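Local coordinates for protein restriction endonuclease (Mycobacterium sp., PDB 4F0Q) that cuts DNA in a cytosine-methylation-dependent manner as a tetrameric restriction endonuclease, probably reading the modified base with its N-terminal domain and cleaving with a PD-(D/E)XK-type nuclease domain, at residues Leu22-Val25 / Gly26-Leu29; Val46-His49 / Trp50-Pro54; Met63-Ala66 / Gly67-Pro71; Trp245-Trp248 / Val249-Arg253. All blocks are in the same frame, centred on the assembly; numbering follows the deposited sequence.

Contact 1. Residues Leu22-Val25 / Gly26-Leu29; sequences LVFV and GDEL
Phe24 and Asp27 meet across a type II beta turn that joins strand 22-24 to strand 28-30, a local contact at the surface of the N-terminal part of the chain. The backbone closes the turn through Asp27 N, which donates to Phe24 O at 3.1 Å. Across the same turn the Asp27 carboxylate reaches back to the amide of Phe24, whose N lies 2.9 Å from Asp27 OD2. This second bond is nearly straight at the hydrogen, 170°, yet the N-H arrives from above the carboxylate plane, 72° out of it. With CG beside its own backbone N (chi1 -78°), the aspartate folds over the mouth of the turn; Asp27 OD1 comes 3.3 Å from Phe24 CB, and OD2 sits near the plane of the phenyl ring at its edge. Val23 CG2 lies alongside as well, 3.8 Å from Asp27 OD2. Gly26 takes the third position of the turn with a positive phi, as the third residue of a type II turn usually does. Beyond the turn, Val23 pairs with Val219 of strand 218-220, Gly26 and Asp27 bond to Phe178, and the Phe24 ring packs on Leu125 of the second subunit. Two bonds between the same two residues, one from backbone to backbone and one from backbone to carboxylate, thus fix the turn and the rotation of the aspartate together.

Contact 2. Residues Val46-His49 / Trp50-Pro54; sequences VNYH and WLTSP
The backbone of Val46-Pro54 passes from a weakly bonded strand end into one short helix, where Leu51 N donates to Asn47 O at 3.2 Å, Thr52 N to Tyr48 O at 2.9 Å and Ser53 N to His49 O at 3.0 Å. Asn47 stands at the N-cap, its OD1 taking a weak bond from His49 N, while its ND2 is held by Asn36 O. One turn on, Thr52 lays its methyl over a face of the Tyr48 ring: Thr52 CG2 is 3.7 Å from the ring centroid, 23° off the normal, a CH-pi contact. The threonine torsion (chi1 57°) sets OG1 between its backbone N and carbonyl carbon, which leaves CG2 to meet the ring and brings Thr52 OG1 within 3.0 Å of Tyr48 O. A water lies 3.1 Å from His49 ND1; its closer approach to Thr52 OG1 is too short to be trusted. On another side of the helix, Val46 CG1 packs against Trp50 CE3 at 4.3 Å and also approaches Leu51 CB. The Tyr48 hydroxyl is hydrogen-bonded to Val62 O, its ring meets Tyr31 edge-to-face, and Ser53 OG bonds to Pro60 O. The ensemble is a strand-to-helix junction with an asparagine N-cap: strand 45-47, parallel to 28-30, gives way to the short helix 48-52, whose Leu51 packs on Leu29 of strand 28-30.

Contact 3. Residues Met63-Ala66 / Gly67-Pro71; sequences MLEA and GINAP
Asn69 carries this local contact, its side chain bridging the turn that leads into strand 67-69 and bonding to both backbone polar groups of Glu65. Asn69 OD1 accepts from Glu65 N at 2.9 Å, with a bent N-H...O angle of 132°, and Asn69 ND2 donates to Glu65 O at 3.2 Å. The second bond leaves almost within the plane of the amide group but meets Glu65 O from above its carbonyl plane. A chi1 of -51°, CG beside the backbone N, swings the amide toward Glu65. With both ends engaged, the amide is fixed in rotation, and ND2 has a further acceptor in Ala86 O. The asparagine is buried in the bend where the loop after helix 48-52 doubles back to form strand 67-69, itself paired antiparallel with strand 85-89; backbone bonds of Gly67 to Arg88 and Asn69 to Ala86 join the two strands. Van der Waals contacts of carbon with polar atoms surround the same side chain. Asn69 CB lies 3.3 Å from Met63 O; the Leu64 side chain crosses that of Asn69 at about a right angle, its CD1 3.9 Å from Asn69 ND2, and Glu65 CB lies 3.4 Å from Asn69 OD1. One water spans the bend, donating to Ala66 O at 2.7 Å and weakly to Ile68 O.

Contact 4. Residues Trp245-Trp248 / Val249-Arg253; sequences WIRW and VRQGR
Val249 sets its CG2 methyl against two tryptophans one turn and one residue back, 3.8 Å from Trp245 CD1 and 3.7 Å from Trp248 CE3. The methyl lies beside its own backbone N (Val249 chi1 163° puts the other branch, CG1, anti to that N), which directs CG2 back toward the indoles. The indoles also touch each other, Trp248 CE3 standing 4.0 Å above a face of Trp245 and offset toward its rim. Elsewhere on the helix, Arg250 bends at chi3 and brings its NH2 within 3.5 Å of Arg247 CG, so that it lies against the aliphatic part of Arg247 and the two guanidinium groups are not stacked. The charges have acidic partners on the third subunit: Arg247 NH2 forms a salt bridge with Glu321 of that subunit, and Arg250 a long, weak ion pair with its Glu440. Behind these side chains the helical ladder sets the spacing: Val249 N bonds to Trp245 O at 2.9 Å and Gln251 N to Arg247 O at 2.9 Å. The last rung, Gly252 N to Trp248 O at 2.7 Å, ends the helix as Gly252 turns to positive phi. Helix 243-251 thus lies with its tryptophans on Ile183 of strand 175-193, Trp245 meeting Trp223 edge-to-face, Val249 touching Arg147 of helix 147-150, and its arginines turned to the third subunit.

The four contacts follow one another along the chain without interlocking. Contacts 1, 2 and 3 reach the same mixed sheet: strands 28-30 and 45-47 are neighbours in it, and strand 67-69 pairs with strand 85-89. Contacts 1 and 2, centres 12 Å apart, touch through Leu29, Val23 and Leu51; contacts 2 and 3, centres 14 Å apart, touch through Tyr48 with Leu64 and His49 with Met63. Contact 4 stands off, its nearest atoms about 12 Å from contact 1, on a helix packed against strand 175-193 of that sheet. All lie away from the magnesium site of their own chain, but contact 4 meets the nuclease part of the third subunit, and contact 1 touches the second subunit.

Contact 1. Residues Leu22-Val25 / Gly26-Leu29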
loop_
_atom_site.group_PDB
_atom_site.type_symbol
_atom_site.label_atom_id
_atom_site.label_comp_id
_atom_site.label_asym_id
_atom_site.label_seq_id
_atom_site.Cartn_x
_atom_site.Cartn_y
_atom_site.Cartn_z
ATOM N N LEU A 22 6.761 18.750 -37.030
ATOM C CA LEU A 22 6.471 18.290 -35.678
ATOM C C LEU A 22 5.086 18.706 -35.202
ATOM O O LEU A 22 4.754 19.892 -35.187
ATOM C CB LEU A 22 7.523 18.826 -34.706
ATOM C CG LEU A 22 8.988 18.596 -35.079
ATOM C CD1 LEU A 22 9.904 19.193 -34.022
ATOM C CD2 LEU A 22 9.271 17.115 -35.265
ATOM N N VAL A 23 4.281 17.725 -34.810
ATOM C CA VAL A 23 3.001 18.006 -34.173
ATOM C C VAL A 23 3.108 17.699 -32.681
ATOM O O VAL A 23 3.577 16.633 -32.290
ATOM C CB VAL A 23 1.841 17.215 -34.822
ATOM C CG1 VAL A 23 2.155 15.730 -34.871
ATOM C CG2 VAL A 23 0.535 17.472 -34.081
ATOM N N PHE A 24 2.694 18.650 -31.852
ATOM C CA PHE A 24 2.828 18.503 -30.408
ATOM C C PHE A 24 1.508 18.124 -29.750
ATOM O O PHE A 24 0.437 18.356 -30.307
ATOM C CB PHE A 24 3.382 19.787 -29.788
ATOM C CG PHE A 24 4.748 20.157 -30.288
ATOM C CD1 PHE A 24 5.883 19.664 -29.666
ATOM C CD2 PHE A 24 4.897 20.993 -31.382
ATOM C CE1 PHE A 24 7.142 20.001 -30.125
ATOM C CE2 PHE A 24 6.153 21.333 -31.846
ATOM C CZ PHE A 24 7.278 20.836 -31.216
ATOM N N VAL A 25 1.593 17.532 -28.564
ATOM C CA VAL A 25 0.401 17.134 -27.826
ATOM C C VAL A 25 -0.401 18.359 -27.406
ATOM O O VAL A 25 0.076 19.192 -26.635
ATOM C CB VAL A 25 0.756 16.303 -26.580
ATOM C CG1 VAL A 25 -0.506 15.932 -25.817
ATOM C CG2 VAL A 25 1.529 15.057 -26.978
ATOM N N GLY A 26 -1.620 18.467 -27.925
ATOM C CA GLY A 26 -2.480 19.594 -27.620
ATOM C C GLY A 26 -2.650 20.528 -28.802
ATOM O O GLY A 26 -3.414 21.491 -28.734
ATOM N N ASP A 27 -1.934 20.241 -29.887
ATOM C CA ASP A 27 -2.021 21.044 -31.103
ATOM C C ASP A 27 -3.435 21.048 -31.669
ATOM O O ASP A 27 -4.039 19.994 -31.871
ATOM C CB ASP A 27 -1.036 20.543 -32.161
ATOM C CG ASP A 27 0.388 20.997 -31.894
ATOM O OD1 ASP A 27 0.686 21.390 -30.748
ATOM O OD2 ASP A 27 1.211 20.957 -32.834
ATOM N N GLU A 28 -3.957 22.245 -31.918
ATOM C CA GLU A 28 -5.300 22.405 -32.455
ATOM C C GLU A 28 -5.273 22.443 -33.977
ATOM O O GLU A 28 -4.756 23.385 -34.579
ATOM C CB GLU A 28 -5.949 23.672 -31.895
ATOM C CG GLU A 28 -6.170 23.627 -30.391
ATOM C CD GLU A 28 -6.648 24.949 -29.827
ATOM O OE1 GLU A 28 -6.372 25.997 -30.446
ATOM O OE2 GLU A 28 -7.303 24.938 -28.762
ATOM N N LEU A 29 -5.836 21.410 -34.592
ATOM C CA LEU A 29 -5.795 21.258 -36.038
ATOM C C LEU A 29 -7.175 21.455 -36.652
ATOM O O LEU A 29 -8.185 21.051 -36.076
ATOM C CB LEU A 29 -5.260 19.873 -36.401
ATOM C CG LEU A 29 -3.985 19.434 -35.677
ATOM C CD1 LEU A 29 -3.651 17.988 -36.006
ATOM C CD2 LEU A 29 -2.821 20.349 -36.025
#

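Contact 2. Residues Val46-His49 / Trp50-Pro54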
loop_
_atom_site.group_PDB
_atom_site.type_symbol
_atom_site.label_atom_id
_atom_site.label_comp_id
_atom_site.label_asym_id
_atom_site.label_seq_id
_atom_site.Cartn_x
_atom_site.Cartn_y
_atom_site.Cartn_z
ATOM N N VAL A 46 -3.586 24.781 -38.378
ATOM C CA VAL A 46 -2.867 23.847 -39.232
ATOM C C VAL A 46 -3.824 22.853 -39.879
ATOM O O VAL A 46 -4.615 22.201 -39.196
ATOM C CB VAL A 46 -1.793 23.075 -38.443
ATOM C CG1 VAL A 46 -1.136 22.021 -39.322
ATOM C CG2 VAL A 46 -0.756 24.035 -37.883
ATOM N N ASN A 47 -3.753 22.752 -41.202
ATOM C CA ASN A 47 -4.585 21.816 -41.945
ATOM C C ASN A 47 -4.218 20.373 -41.610
ATOM O O ASN A 47 -3.058 19.978 -41.723
ATOM C CB ASN A 47 -4.451 22.066 -43.449
ATOM C CG ASN A 47 -5.389 21.206 -44.272
ATOM O OD1 ASN A 47 -6.374 20.673 -43.762
ATOM N ND2 ASN A 47 -5.088 21.069 -45.558
ATOM N N TYR A 48 -5.213 19.600 -41.188
ATOM C CA TYR A 48 -5.009 18.206 -40.812
ATOM C C TYR A 48 -4.481 17.371 -41.973
ATOM O O TYR A 48 -3.489 16.655 -41.835
ATOM C CB TYR A 48 -6.316 17.600 -40.284
ATOM C CG TYR A 48 -6.285 16.092 -40.141
ATOM C CD1 TYR A 48 -5.848 15.495 -38.966
ATOM C CD2 TYR A 48 -6.699 15.266 -41.181
ATOM C CE1 TYR A 48 -5.821 14.118 -38.833
ATOM C CE2 TYR A 48 -6.672 13.894 -41.058
ATOM C CZ TYR A 48 -6.233 13.323 -39.884
ATOM O OH TYR A 48 -6.209 11.953 -39.763
ATOM N N HIS A 49 -5.157 17.464 -43.114
ATOM C CA HIS A 49 -4.839 16.627 -44.267
ATOM C C HIS A 49 -3.450 16.889 -44.838
ATOM O O HIS A 49 -2.848 16.003 -45.443
ATOM C CB HIS A 49 -5.909 16.770 -45.351
ATOM C CG HIS A 49 -7.213 16.128 -44.993
ATOM N ND1 HIS A 49 -7.383 14.761 -44.958
ATOM C CD2 HIS A 49 -8.407 16.665 -44.649
ATOM C CE1 HIS A 49 -8.626 14.482 -44.610
ATOM N NE2 HIS A 49 -9.270 15.620 -44.417
ATOM N N TRP A 50 -2.941 18.099 -44.647
ATOM C CA TRP A 50 -1.574 18.396 -45.053
ATOM C C TRP A 50 -0.582 17.771 -44.082
ATOM O O TRP A 50 0.439 17.221 -44.491
ATOM C CB TRP A 50 -1.330 19.902 -45.133
ATOM C CG TRP A 50 0.121 20.230 -45.282
ATOM C CD1 TRP A 50 0.839 20.265 -46.440
ATOM C CD2 TRP A 50 1.041 20.546 -44.230
ATOM N NE1 TRP A 50 2.146 20.592 -46.178
ATOM C CE2 TRP A 50 2.298 20.768 -44.827
ATOM C CE3 TRP A 50 0.924 20.664 -42.841
ATOM C CZ2 TRP A 50 3.428 21.106 -44.086
ATOM C CZ3 TRP A 50 2.048 20.999 -42.106
ATOM C CH2 TRP A 50 3.283 21.215 -42.730
ATOM N N LEU A 51 -0.890 17.869 -42.794
ATOM C CA LEU A 51 -0.005 17.363 -41.753
ATOM C C LEU A 51 0.104 15.842 -41.805
ATOM O O LEU A 51 1.175 15.281 -41.578
ATOM C CB LEU A 51 -0.499 17.816 -40.375
ATOM C CG LEU A 51 0.360 17.453 -39.162
ATOM C CD1 LEU A 51 1.758 18.040 -39.292
ATOM C CD2 LEU A 51 -0.307 17.925 -37.879
ATOM N N THR A 52 -1.006 15.181 -42.116
ATOM C CA THR A 52 -1.044 13.721 -42.141
ATOM C C THR A 52 -0.668 13.148 -43.504
ATOM O O THR A 52 -0.150 12.034 -43.595
ATOM C CB THR A 52 -2.430 13.186 -41.738
ATOM O OG1 THR A 52 -3.429 13.736 -42.607
ATOM C CG2 THR A 52 -2.747 13.569 -40.305
ATOM N N SER A 53 -0.935 13.907 -44.561
ATOM C CA SER A 53 -0.641 13.454 -45.914
ATOM C C SER A 53 -0.436 14.627 -46.863
ATOM O O SER A 53 -1.336 14.966 -47.631
ATOM C CB SER A 53 -1.769 12.563 -46.434
ATOM O OG SER A 53 -1.498 12.117 -47.750
ATOM N N PRO A 54 0.755 15.244 -46.822
ATOM C CA PRO A 54 1.064 16.417 -47.647
ATOM C C PRO A 54 0.952 16.120 -49.141
ATOM O O PRO A 54 1.221 14.997 -49.567
ATOM C CB PRO A 54 2.515 16.738 -47.271
ATOM C CG PRO A 54 3.061 15.462 -46.731
ATOM C CD PRO A 54 1.917 14.803 -46.033
HETATM O O HOH W 1 -4.734 13.216 -44.560
#

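Contact 3. Residues Met63-Ala66 / Gly67-Pro71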
loop_
_atom_site.group_PDB
_atom_site.type_symbol
_atom_site.label_atom_id
_atom_site.label_comp_id
_atom_site.label_asym_id
_atom_site.label_seq_id
_atom_site.Cartn_x
_atom_site.Cartn_y
_atom_site.Cartn_z
ATOM N N MET A 63 -7.994 9.634 -43.681
ATOM C CA MET A 63 -9.316 10.066 -43.239
ATOM C C MET A 63 -9.499 9.927 -41.733
ATOM O O MET A 63 -9.047 8.955 -41.128
ATOM C CB MET A 63 -10.410 9.293 -43.979
ATOM C CG MET A 63 -10.430 9.538 -45.479
ATOM S SD MET A 63 -10.544 11.292 -45.885
ATOM C CE MET A 63 -12.086 11.729 -45.088
ATOM N N LEU A 64 -10.163 10.910 -41.134
ATOM C CA LEU A 64 -10.402 10.909 -39.698
ATOM C C LEU A 64 -11.888 11.074 -39.397
ATOM O O LEU A 64 -12.320 12.100 -38.871
ATOM C CB LEU A 64 -9.590 12.015 -39.019
ATOM C CG LEU A 64 -9.491 11.984 -37.492
ATOM C CD1 LEU A 64 -8.790 10.721 -37.023
ATOM C CD2 LEU A 64 -8.776 13.222 -36.975
ATOM N N GLU A 65 -12.671 10.056 -39.743
ATOM C CA GLU A 65 -14.097 10.058 -39.444
ATOM C C GLU A 65 -14.317 9.804 -37.959
ATOM O O GLU A 65 -13.362 9.711 -37.187
ATOM C CB GLU A 65 -14.820 8.987 -40.266
ATOM C CG GLU A 65 -14.711 9.170 -41.771
ATOM C CD GLU A 65 -15.504 10.360 -42.278
ATOM O OE1 GLU A 65 -15.187 10.858 -43.379
ATOM O OE2 GLU A 65 -16.446 10.795 -41.581
ATOM N N ALA A 66 -15.577 9.688 -37.561
ATOM C CA ALA A 66 -15.901 9.388 -36.174
ATOM C C ALA A 66 -15.453 7.975 -35.816
ATOM O O ALA A 66 -15.801 7.011 -36.499
ATOM C CB ALA A 66 -17.393 9.554 -35.927
ATOM N N GLY A 67 -14.667 7.859 -34.752
ATOM C CA GLY A 67 -14.260 6.561 -34.252
ATOM C C GLY A 67 -12.886 6.105 -34.698
ATOM O O GLY A 67 -11.904 6.838 -34.585
ATOM N N ILE A 68 -12.823 4.882 -35.213
ATOM C CA ILE A 68 -11.559 4.246 -35.560
ATOM C C ILE A 68 -11.324 4.243 -37.068
ATOM O O ILE A 68 -12.169 3.789 -37.839
ATOM C CB ILE A 68 -11.515 2.804 -35.027
ATOM C CG1 ILE A 68 -11.788 2.799 -33.520
ATOM C CG2 ILE A 68 -10.175 2.153 -35.343
ATOM C CD1 ILE A 68 -12.587 1.611 -33.040
ATOM N N ASN A 69 -10.164 4.750 -37.474
ATOM C CA ASN A 69 -9.826 4.882 -38.886
ATOM C C ASN A 69 -8.479 4.246 -39.205
ATOM O O ASN A 69 -7.585 4.209 -38.362
ATOM C CB ASN A 69 -9.790 6.357 -39.288
ATOM C CG ASN A 69 -11.037 7.107 -38.871
ATOM O OD1 ASN A 69 -11.975 7.258 -39.653
ATOM N ND2 ASN A 69 -11.054 7.587 -37.632
ATOM N N ALA A 70 -8.335 3.755 -40.431
ATOM C CA ALA A 70 -7.075 3.169 -40.873
ATOM C C ALA A 70 -6.965 3.167 -42.393
ATOM O O ALA A 70 -7.868 2.698 -43.085
ATOM C CB ALA A 70 -6.919 1.759 -40.323
ATOM N N PRO A 71 -5.853 3.706 -42.918
ATOM C CA PRO A 71 -5.587 3.709 -44.360
ATOM C C PRO A 71 -5.394 2.292 -44.888
ATOM O O PRO A 71 -5.213 1.364 -44.096
ATOM C CB PRO A 71 -4.272 4.489 -44.471
ATOM C CG PRO A 71 -4.199 5.301 -43.221
ATOM C CD PRO A 71 -4.829 4.452 -42.168
HETATM O O HOH W 2 -14.910 5.504 -38.567
#

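Contact 4. Residues Trp245-Trp248 / Val249-Arg253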
loop_
_atom_site.group_PDB
_atom_site.type_symbol
_atom_site.label_atom_id
_atom_site.label_comp_id
_atom_site.label_asym_id
_atom_site.label_seq_id
_atom_site.Cartn_x
_atom_site.Cartn_y
_atom_site.Cartn_z
ATOM N N TRP A 245 9.183 4.761 -28.588
ATOM C CA TRP A 245 8.576 3.752 -29.446
ATOM C C TRP A 245 9.624 2.760 -29.935
ATOM O O TRP A 245 9.340 1.577 -30.099
ATOM C CB TRP A 245 7.865 4.398 -30.636
ATOM C CG TRP A 245 6.983 3.440 -31.372
ATOM C CD1 TRP A 245 7.349 2.589 -32.373
ATOM C CD2 TRP A 245 5.583 3.226 -31.157
ATOM N NE1 TRP A 245 6.264 1.861 -32.798
ATOM C CE2 TRP A 245 5.167 2.235 -32.066
ATOM C CE3 TRP A 245 4.640 3.780 -30.285
ATOM C CZ2 TRP A 245 3.850 1.784 -32.129
ATOM C CZ3 TRP A 245 3.334 3.333 -30.350
ATOM C CH2 TRP A 245 2.952 2.343 -31.262
ATOM N N ILE A 246 10.835 3.255 -30.168
ATOM C CA ILE A 246 11.954 2.402 -30.552
ATOM C C ILE A 246 12.298 1.454 -29.406
ATOM O O ILE A 246 12.518 0.254 -29.614
ATOM C CB ILE A 246 13.190 3.241 -30.927
ATOM C CG1 ILE A 246 12.865 4.164 -32.104
ATOM C CG2 ILE A 246 14.371 2.344 -31.261
ATOM C CD1 ILE A 246 14.005 5.075 -32.504
ATOM N N ARG A 247 12.328 2.000 -28.193
ATOM C CA ARG A 247 12.589 1.205 -27.000
ATOM C C ARG A 247 11.515 0.142 -26.803
ATOM O O ARG A 247 11.815 -0.981 -26.409
ATOM C CB ARG A 247 12.678 2.088 -25.753
ATOM C CG ARG A 247 12.951 1.294 -24.484
ATOM C CD ARG A 247 12.708 2.102 -23.224
ATOM N NE ARG A 247 12.659 1.236 -22.048
ATOM C CZ ARG A 247 12.446 1.660 -20.808
ATOM N NH1 ARG A 247 12.262 2.951 -20.568
ATOM N NH2 ARG A 247 12.418 0.792 -19.805
ATOM N N TRP A 248 10.262 0.499 -27.074
ATOM C CA TRP A 248 9.179 -0.474 -26.978
ATOM C C TRP A 248 9.326 -1.570 -28.026
ATOM O O TRP A 248 9.122 -2.749 -27.734
ATOM C CB TRP A 248 7.810 0.189 -27.121
ATOM C CG TRP A 248 6.715 -0.824 -27.266
ATOM C CD1 TRP A 248 6.120 -1.535 -26.264
ATOM C CD2 TRP A 248 6.101 -1.258 -28.485
ATOM N NE1 TRP A 248 5.169 -2.378 -26.783
ATOM C CE2 TRP A 248 5.137 -2.226 -28.144
ATOM C CE3 TRP A 248 6.268 -0.916 -29.831
ATOM C CZ2 TRP A 248 4.343 -2.857 -29.100
ATOM C CZ3 TRP A 248 5.480 -1.546 -30.778
ATOM C CH2 TRP A 248 4.529 -2.504 -30.408
ATOM N N VAL A 249 9.668 -1.174 -29.248
ATOM C CA VAL A 249 9.896 -2.128 -30.325
ATOM C C VAL A 249 10.983 -3.122 -29.927
ATOM O O VAL A 249 10.842 -4.327 -30.140
ATOM C CB VAL A 249 10.276 -1.418 -31.644
ATOM C CG1 VAL A 249 10.910 -2.392 -32.621
ATOM C CG2 VAL A 249 9.053 -0.756 -32.264
ATOM N N ARG A 250 12.053 -2.615 -29.319
ATOM C CA ARG A 250 13.150 -3.473 -28.879
ATOM C C ARG A 250 12.761 -4.405 -27.729
ATOM O O ARG A 250 12.965 -5.616 -27.806
ATOM C CB ARG A 250 14.367 -2.633 -28.476
ATOM C CG ARG A 250 15.591 -3.466 -28.118
ATOM C CD ARG A 250 16.761 -2.606 -27.660
ATOM N NE ARG A 250 16.531 -2.002 -26.350
ATOM C CZ ARG A 250 16.238 -0.719 -26.157
ATOM N NH1 ARG A 250 16.141 0.106 -27.191
ATOM N NH2 ARG A 250 16.047 -0.260 -24.927
ATOM N N GLN A 251 12.194 -3.835 -26.669
ATOM C CA GLN A 251 11.956 -4.570 -25.427
ATOM C C GLN A 251 10.581 -5.233 -25.335
ATOM O O GLN A 251 10.464 -6.367 -24.873
ATOM C CB GLN A 251 12.169 -3.650 -24.222
ATOM C CG GLN A 251 13.566 -3.062 -24.135
ATOM C CD GLN A 251 13.742 -2.146 -22.941
ATOM O OE1 GLN A 251 14.824 -1.607 -22.711
ATOM N NE2 GLN A 251 12.674 -1.964 -22.171
ATOM N N GLY A 252 9.542 -4.523 -25.760
ATOM C CA GLY A 252 8.191 -5.049 -25.691
ATOM C C GLY A 252 7.424 -4.521 -24.496
ATOM O O GLY A 252 7.460 -3.326 -24.207
ATOM N N ARG A 253 6.734 -5.415 -23.793
ATOM C CA ARG A 253 5.926 -5.028 -22.639
ATOM C C ARG A 253 6.774 -4.519 -21.477
ATOM O O ARG A 253 6.273 -3.837 -20.585
ATOM C CB ARG A 253 5.056 -6.197 -22.169
ATOM C CG ARG A 253 4.116 -6.739 -23.229
ATOM C CD ARG A 253 2.874 -7.338 -22.595
ATOM N NE ARG A 253 2.130 -6.339 -21.830
ATOM C CZ ARG A 253 1.229 -5.516 -22.358
ATOM N NH1 ARG A 253 0.956 -5.572 -23.655
ATOM N NH2 ARG A 253 0.600 -4.638 -21.589
#